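Local atomic coordinates of putative oxidoreductase (Thermus thermophilus, PDB entry 2ISM), a protein that is a putative oxidoreductase with a beta-propeller fold that carries a bound calcium ion. Residues Y229-V234 with L261-Q266; G267-N272 with G284-A289. One frame throughout, in Å; residues are numbered along the deposited sequence.

How the contacts relate
Contact 1 and contact 2 follow one another along the chain, the first closing at Gln266 just before the second opens at Gly267. Their centres are about 11 Å apart, on the same side of the chain's centre. Contact 1 joins the two last strands, 232-237 and 262-264, of one four-stranded antiparallel sheet. Contact 2 belongs to the next sheet, where the chain enters strand 270-276 and meets the turn after strand 279-284. The pair therefore covers the passage from one propeller blade to the next. The two contacts also touch directly: Asp232 of contact 1 packs on Gly267, Phe268 and Pro269 of contact 2.

Contact 1: Y229-V234 with L261-Q266. With CA (calcium ion), chain E.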
loop_
_atom_site.group_PDB
_atom_site.type_symbol
_atom_site.label_atom_id
_atom_site.label_comp_id
_atom_site.label_asym_id
_atom_site.label_seq_id
_atom_site.Cartn_x
_atom_site.Cartn_y
_atom_site.Cartn_z
ATOM N N TYR B 229 1.889 5.175 -34.930
ATOM C CA TYR B 229 1.014 4.469 -33.994
ATOM C C TYR B 229 1.672 4.427 -32.595
ATOM O O TYR B 229 2.738 5.011 -32.401
ATOM C CB TYR B 229 0.724 3.058 -34.514
ATOM C CG TYR B 229 -0.470 2.387 -33.889
ATOM C CD1 TYR B 229 -0.326 1.176 -33.227
ATOM C CD2 TYR B 229 -1.753 2.936 -34.003
ATOM C CE1 TYR B 229 -1.420 0.515 -32.697
ATOM C CE2 TYR B 229 -2.856 2.287 -33.477
ATOM C CZ TYR B 229 -2.685 1.079 -32.827
ATOM O OH TYR B 229 -3.788 0.424 -32.339
ATOM N N GLY B 230 1.021 3.781 -31.626
ATOM C CA GLY B 230 1.598 3.683 -30.284
ATOM C C GLY B 230 2.319 4.897 -29.729
ATOM O O GLY B 230 1.967 6.038 -30.018
ATOM N N HIS B 231 3.340 4.619 -28.925
ATOM C CA HIS B 231 4.167 5.625 -28.257
ATOM C C HIS B 231 3.384 6.454 -27.254
ATOM O O HIS B 231 3.612 7.654 -27.106
ATOM C CB HIS B 231 4.883 6.537 -29.269
ATOM C CG HIS B 231 5.867 5.813 -30.136
ATOM N ND1 HIS B 231 5.469 4.959 -31.141
ATOM C CD2 HIS B 231 7.222 5.750 -30.105
ATOM C CE1 HIS B 231 6.532 4.396 -31.688
ATOM N NE2 HIS B 231 7.608 4.858 -31.078
ATOM N N ASP B 232 2.449 5.799 -26.573
ATOM C CA ASP B 232 1.671 6.454 -25.536
ATOM C C ASP B 232 2.728 6.662 -24.461
ATOM O O ASP B 232 3.737 5.949 -24.435
ATOM C CB ASP B 232 0.559 5.528 -25.057
ATOM C CG ASP B 232 -0.407 5.169 -26.171
ATOM O OD1 ASP B 232 -1.263 6.009 -26.518
ATOM O OD2 ASP B 232 -0.299 4.049 -26.707
ATOM N N GLU B 233 2.511 7.608 -23.560
ATOM C CA GLU B 233 3.551 7.885 -22.585
ATOM C C GLU B 233 3.146 8.351 -21.201
ATOM O O GLU B 233 1.983 8.638 -20.926
ATOM C CB GLU B 233 4.477 8.932 -23.191
ATOM C CG GLU B 233 3.685 9.993 -23.942
ATOM C CD GLU B 233 4.527 11.125 -24.477
ATOM O OE1 GLU B 233 5.341 10.901 -25.399
ATOM O OE2 GLU B 233 4.361 12.251 -23.972
ATOM N N VAL B 234 4.149 8.400 -20.333
ATOM C CA VAL B 234 4.009 8.893 -18.974
ATOM C C VAL B 234 5.100 9.949 -18.918
ATOM O O VAL B 234 6.264 9.666 -19.231
ATOM C CB VAL B 234 4.302 7.824 -17.911
ATOM C CG1 VAL B 234 4.272 8.469 -16.525
ATOM C CG2 VAL B 234 3.276 6.703 -17.996
ATOM N N LEU B 261 8.960 9.844 -19.341
ATOM C CA LEU B 261 9.584 9.007 -18.327
ATOM C C LEU B 261 9.549 7.579 -18.856
ATOM O O LEU B 261 10.452 6.777 -18.606
ATOM C CB LEU B 261 8.793 9.088 -17.026
ATOM C CG LEU B 261 9.083 8.016 -15.974
ATOM C CD1 LEU B 261 10.497 8.172 -15.442
ATOM C CD2 LEU B 261 8.069 8.134 -14.851
ATOM N N TYR B 262 8.486 7.271 -19.591
ATOM C CA TYR B 262 8.307 5.952 -20.173
ATOM C C TYR B 262 7.305 6.052 -21.311
ATOM O O TYR B 262 6.405 6.893 -21.283
ATOM C CB TYR B 262 7.772 4.976 -19.120
ATOM C CG TYR B 262 7.832 3.526 -19.548
ATOM C CD1 TYR B 262 9.024 2.812 -19.477
ATOM C CD2 TYR B 262 6.705 2.878 -20.053
ATOM C CE1 TYR B 262 9.097 1.490 -19.900
ATOM C CE2 TYR B 262 6.764 1.558 -20.479
ATOM C CZ TYR B 262 7.964 0.869 -20.401
ATOM O OH TYR B 262 8.033 -0.435 -20.826
ATOM N N PHE B 263 7.472 5.206 -22.322
ATOM C CA PHE B 263 6.538 5.186 -23.437
ATOM C C PHE B 263 6.468 3.775 -24.002
ATOM O O PHE B 263 7.435 3.018 -23.935
ATOM C CB PHE B 263 6.931 6.192 -24.531
ATOM C CG PHE B 263 8.183 5.837 -25.284
ATOM C CD1 PHE B 263 9.439 6.123 -24.756
ATOM C CD2 PHE B 263 8.104 5.238 -26.539
ATOM C CE1 PHE B 263 10.600 5.822 -25.467
ATOM C CE2 PHE B 263 9.257 4.932 -27.259
ATOM C CZ PHE B 263 10.508 5.226 -26.721
ATOM N N TRP B 264 5.314 3.426 -24.561
ATOM C CA TRP B 264 5.124 2.116 -25.171
ATOM C C TRP B 264 5.148 2.206 -26.693
ATOM O O TRP B 264 4.159 2.589 -27.318
ATOM C CB TRP B 264 3.807 1.493 -24.702
ATOM C CG TRP B 264 3.765 1.217 -23.230
ATOM C CD1 TRP B 264 4.043 0.034 -22.609
ATOM C CD2 TRP B 264 3.423 2.142 -22.193
ATOM N NE1 TRP B 264 3.895 0.167 -21.249
ATOM C CE2 TRP B 264 3.515 1.453 -20.967
ATOM C CE3 TRP B 264 3.047 3.490 -22.174
ATOM C CZ2 TRP B 264 3.247 2.063 -19.743
ATOM C CZ3 TRP B 264 2.781 4.092 -20.958
ATOM C CH2 TRP B 264 2.883 3.379 -19.760
ATOM N N PRO B 265 6.285 1.854 -27.284
ATOM C CA PRO B 265 6.428 1.860 -28.743
ATOM C C PRO B 265 5.339 1.039 -29.423
ATOM O O PRO B 265 4.789 1.466 -30.439
ATOM C CB PRO B 265 7.793 1.202 -28.958
ATOM C CG PRO B 265 7.963 0.310 -27.781
ATOM C CD PRO B 265 7.306 1.017 -26.630
ATOM N N GLN B 266 5.034 -0.127 -28.864
ATOM C CA GLN B 266 3.725 -0.744 -29.042
ATOM C C GLN B 266 2.702 -0.156 -28.076
ATOM O O GLN B 266 2.887 -0.199 -26.861
ATOM C CB GLN B 266 3.816 -2.259 -28.853
ATOM C CG GLN B 266 4.025 -2.694 -27.412
ATOM C CD GLN B 266 5.214 -2.013 -26.765
ATOM O OE1 GLN B 266 6.330 -2.533 -26.803
ATOM N NE2 GLN B 266 4.982 -0.849 -26.169
HETATM CA CA CA E . 5.713 13.709 -25.829
HETATM O O HOH W 1 8.076 13.231 -27.104
HETATM O O HOH W 2 7.339 13.659 -23.589
HETATM O O HOH W 3 3.483 15.086 -25.302
HETATM O O HOH W 4 4.654 13.755 -28.418
#
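Val234 and Tyr262 form an antiparallel hydrogen-bonded pair that joins strand 232-237 to strand 262-264, an edge strand of its sheet within this chain. Val234 N gives a hydrogen bond to Tyr262 O at 2.9 Å. Val234 O receives two donors, Tyr262 N at 3.3 Å and Leu261 N at 2.7 Å. Leu261 and Tyr262 thus face one residue, which is a classic beta bulge. Further along, His231 N bonds to Trp264 O at 2.7 Å, rather bent at 137°.

The rings pack on both faces of this ribbon. On the face of Glu233 and Phe263, the His231 and Phe263 rings lie side by side. Their planes are near parallel, at 17°, but slid apart so that they barely overlap. His231 CD2 meets Phe263 CE2 at 3.6 Å. Pro265 CA sits over the centre of the imidazole in a CH-pi contact. His231 ND1 donates to Tyr229 O at 3.0 Å, close to the ring plane, which fixes the ring's rotation. On the face of Val234 and Trp264, Val234 CG2 touches Trp264 CH2 at 3.8 Å. CG2 is placed there anti to the carbonyl carbon, CG1 being anti to the backbone N (chi1 174°).

The two acidic side chains belong to different faces. Asp232, on the face of Val234 and Trp264, accepts a hydrogen bond from Gly222 N at OD1. Glu233, on the other face, leads away from strand 262-264 and holds the calcium ion with both carboxylate oxygens, OE2 at 2.7 Å being the nearer. Four waters and Tyr243 O complete the shell. Two carboxylate oxygens, a carbonyl and waters make an all-oxygen shell suited to calcium. The paired backbone carries Glu233, so the strand pairing probably helps position its carboxylate for the metal.

Contact 2: G267-N272 with G284-A289; sequences GFPPGN and GLRGQA
Pro269 O and Leu285 N make the direct hydrogen bond between 267-272 and 284-289, at 2.9 Å. It is nearly straight, with 165° at the hydrogen. Water 5 adds a second link: it donates to Pro269 O and accepts from Gly287 N at 2.7 Å. Pro269 O is thus gripped twice. The same water lies over the centre of the Phe268 ring, 3.1 Å above its plane.

Side-chain packing adds to these bonds. Phe268 CG is anti to its own amide nitrogen (chi1 -176°), and the ring reaches to the turn, with CE1 4.0 Å from Gly287 CA. Ala289 O lies at the ring edge. Pro269 CG sits over one face of the Arg286 guanidinium, 3.4 Å above its plane and over its centre. The bend at chi3 (64°) turns the group onto the proline. Gly267 CA lies at the guanidinium edge. Leu285 CB meets Pro269 CB at 4.5 Å.

Pro270 and Gly284 form an antiparallel non-hydrogen-bonded pair where strand 270-276 begins and strand 279-284 ends. The turn from Leu285 leads on to strand 289-298. Nearby, Leu285 touches Arg318 of strand 317-322, Phe268 meets Trp264, and Pro270 rests on Asp232 of strand 232-237.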
loop_
_atom_site.group_PDB
_atom_site.type_symbol
_atom_site.label_atom_id
_atom_site.label_comp_id
_atom_site.label_asym_id
_atom_site.label_seq_id
_atom_site.Cartn_x
_atom_site.Cartn_y
_atom_site.Cartn_z
ATOM N N GLY B 267 1.623 0.393 -28.626
ATOM C CA GLY B 267 0.860 1.422 -27.944
ATOM C C GLY B 267 0.131 0.892 -26.725
ATOM O O GLY B 267 -0.362 -0.237 -26.728
ATOM N N PHE B 268 0.064 1.709 -25.680
ATOM C CA PHE B 268 -0.745 1.391 -24.509
ATOM C C PHE B 268 -1.567 2.596 -24.064
ATOM O O PHE B 268 -1.239 3.252 -23.075
ATOM C CB PHE B 268 0.142 0.906 -23.360
ATOM C CG PHE B 268 -0.626 0.474 -22.143
ATOM C CD1 PHE B 268 -1.161 -0.801 -22.063
ATOM C CD2 PHE B 268 -0.812 1.342 -21.081
ATOM C CE1 PHE B 268 -1.868 -1.201 -20.944
ATOM C CE2 PHE B 268 -1.517 0.947 -19.960
ATOM C CZ PHE B 268 -2.045 -0.326 -19.892
ATOM N N PRO B 269 -2.638 2.880 -24.799
ATOM C CA PRO B 269 -3.448 4.076 -24.550
ATOM C C PRO B 269 -3.900 4.161 -23.096
ATOM O O PRO B 269 -4.687 3.328 -22.646
ATOM C CB PRO B 269 -4.655 3.872 -25.466
ATOM C CG PRO B 269 -4.136 3.035 -26.581
ATOM C CD PRO B 269 -3.116 2.119 -25.967
ATOM N N PRO B 270 -3.406 5.161 -22.375
ATOM C CA PRO B 270 -3.661 5.273 -20.939
ATOM C C PRO B 270 -4.842 6.106 -20.476
ATOM O O PRO B 270 -5.263 7.058 -21.130
ATOM C CB PRO B 270 -2.357 5.865 -20.427
ATOM C CG PRO B 270 -2.064 6.878 -21.494
ATOM C CD PRO B 270 -2.384 6.131 -22.799
ATOM N N GLY B 271 -5.366 5.713 -19.322
ATOM C CA GLY B 271 -6.432 6.453 -18.695
ATOM C C GLY B 271 -5.659 7.274 -17.675
ATOM O O GLY B 271 -4.603 7.837 -17.994
ATOM N N ASN B 272 -6.137 7.325 -16.441
ATOM C CA ASN B 272 -5.438 8.091 -15.420
ATOM C C ASN B 272 -4.315 7.235 -14.837
ATOM O O ASN B 272 -4.136 6.081 -15.222
ATOM C CB ASN B 272 -6.415 8.500 -14.313
ATOM C CG ASN B 272 -5.935 9.708 -13.523
ATOM O OD1 ASN B 272 -4.887 10.277 -13.817
ATOM N ND2 ASN B 272 -6.705 10.105 -12.516
ATOM N N GLY B 284 -5.029 1.093 -18.301
ATOM C CA GLY B 284 -4.932 0.925 -19.733
ATOM C C GLY B 284 -6.300 0.773 -20.367
ATOM O O GLY B 284 -7.118 -0.044 -19.941
ATOM N N LEU B 285 -6.559 1.583 -21.383
ATOM C CA LEU B 285 -7.823 1.506 -22.085
ATOM C C LEU B 285 -7.930 0.439 -23.174
ATOM O O LEU B 285 -8.764 -0.467 -23.076
ATOM C CB LEU B 285 -8.118 2.840 -22.797
ATOM C CG LEU B 285 -8.525 3.962 -21.830
ATOM C CD1 LEU B 285 -8.531 5.330 -22.526
ATOM C CD2 LEU B 285 -9.908 3.638 -21.270
ATOM N N ARG B 286 -7.084 0.518 -24.192
ATOM C CA ARG B 286 -7.127 -0.453 -25.288
ATOM C C ARG B 286 -6.389 -1.697 -24.793
ATOM O O ARG B 286 -6.731 -2.813 -25.176
ATOM C CB ARG B 286 -6.433 0.087 -26.538
ATOM C CG ARG B 286 -6.554 -0.830 -27.748
ATOM C CD ARG B 286 -6.088 -0.124 -29.010
ATOM N NE ARG B 286 -4.667 0.203 -28.957
ATOM C CZ ARG B 286 -4.121 1.254 -29.558
ATOM N NH1 ARG B 286 -4.879 2.089 -30.260
ATOM N NH2 ARG B 286 -2.815 1.471 -29.459
ATOM N N GLY B 287 -5.375 -1.503 -23.950
ATOM C CA GLY B 287 -4.610 -2.630 -23.429
ATOM C C GLY B 287 -5.379 -3.452 -22.408
ATOM O O GLY B 287 -4.951 -4.543 -22.021
ATOM N N GLN B 288 -6.515 -2.917 -21.967
ATOM C CA GLN B 288 -7.379 -3.586 -20.994
ATOM C C GLN B 288 -6.621 -4.154 -19.790
ATOM O O GLN B 288 -6.798 -5.317 -19.424
ATOM C CB GLN B 288 -8.160 -4.710 -21.681
ATOM C CG GLN B 288 -9.127 -4.224 -22.755
ATOM C CD GLN B 288 -9.867 -5.364 -23.428
ATOM O OE1 GLN B 288 -10.409 -6.247 -22.761
ATOM N NE2 GLN B 288 -9.898 -5.350 -24.754
ATOM N N ALA B 289 -5.798 -3.323 -19.161
ATOM C CA ALA B 289 -5.028 -3.775 -18.018
ATOM C C ALA B 289 -4.548 -2.615 -17.165
ATOM O O ALA B 289 -4.511 -1.469 -17.611
ATOM C CB ALA B 289 -3.828 -4.585 -18.497
HETATM O O HOH W 5 -3.869 0.522 -22.877
#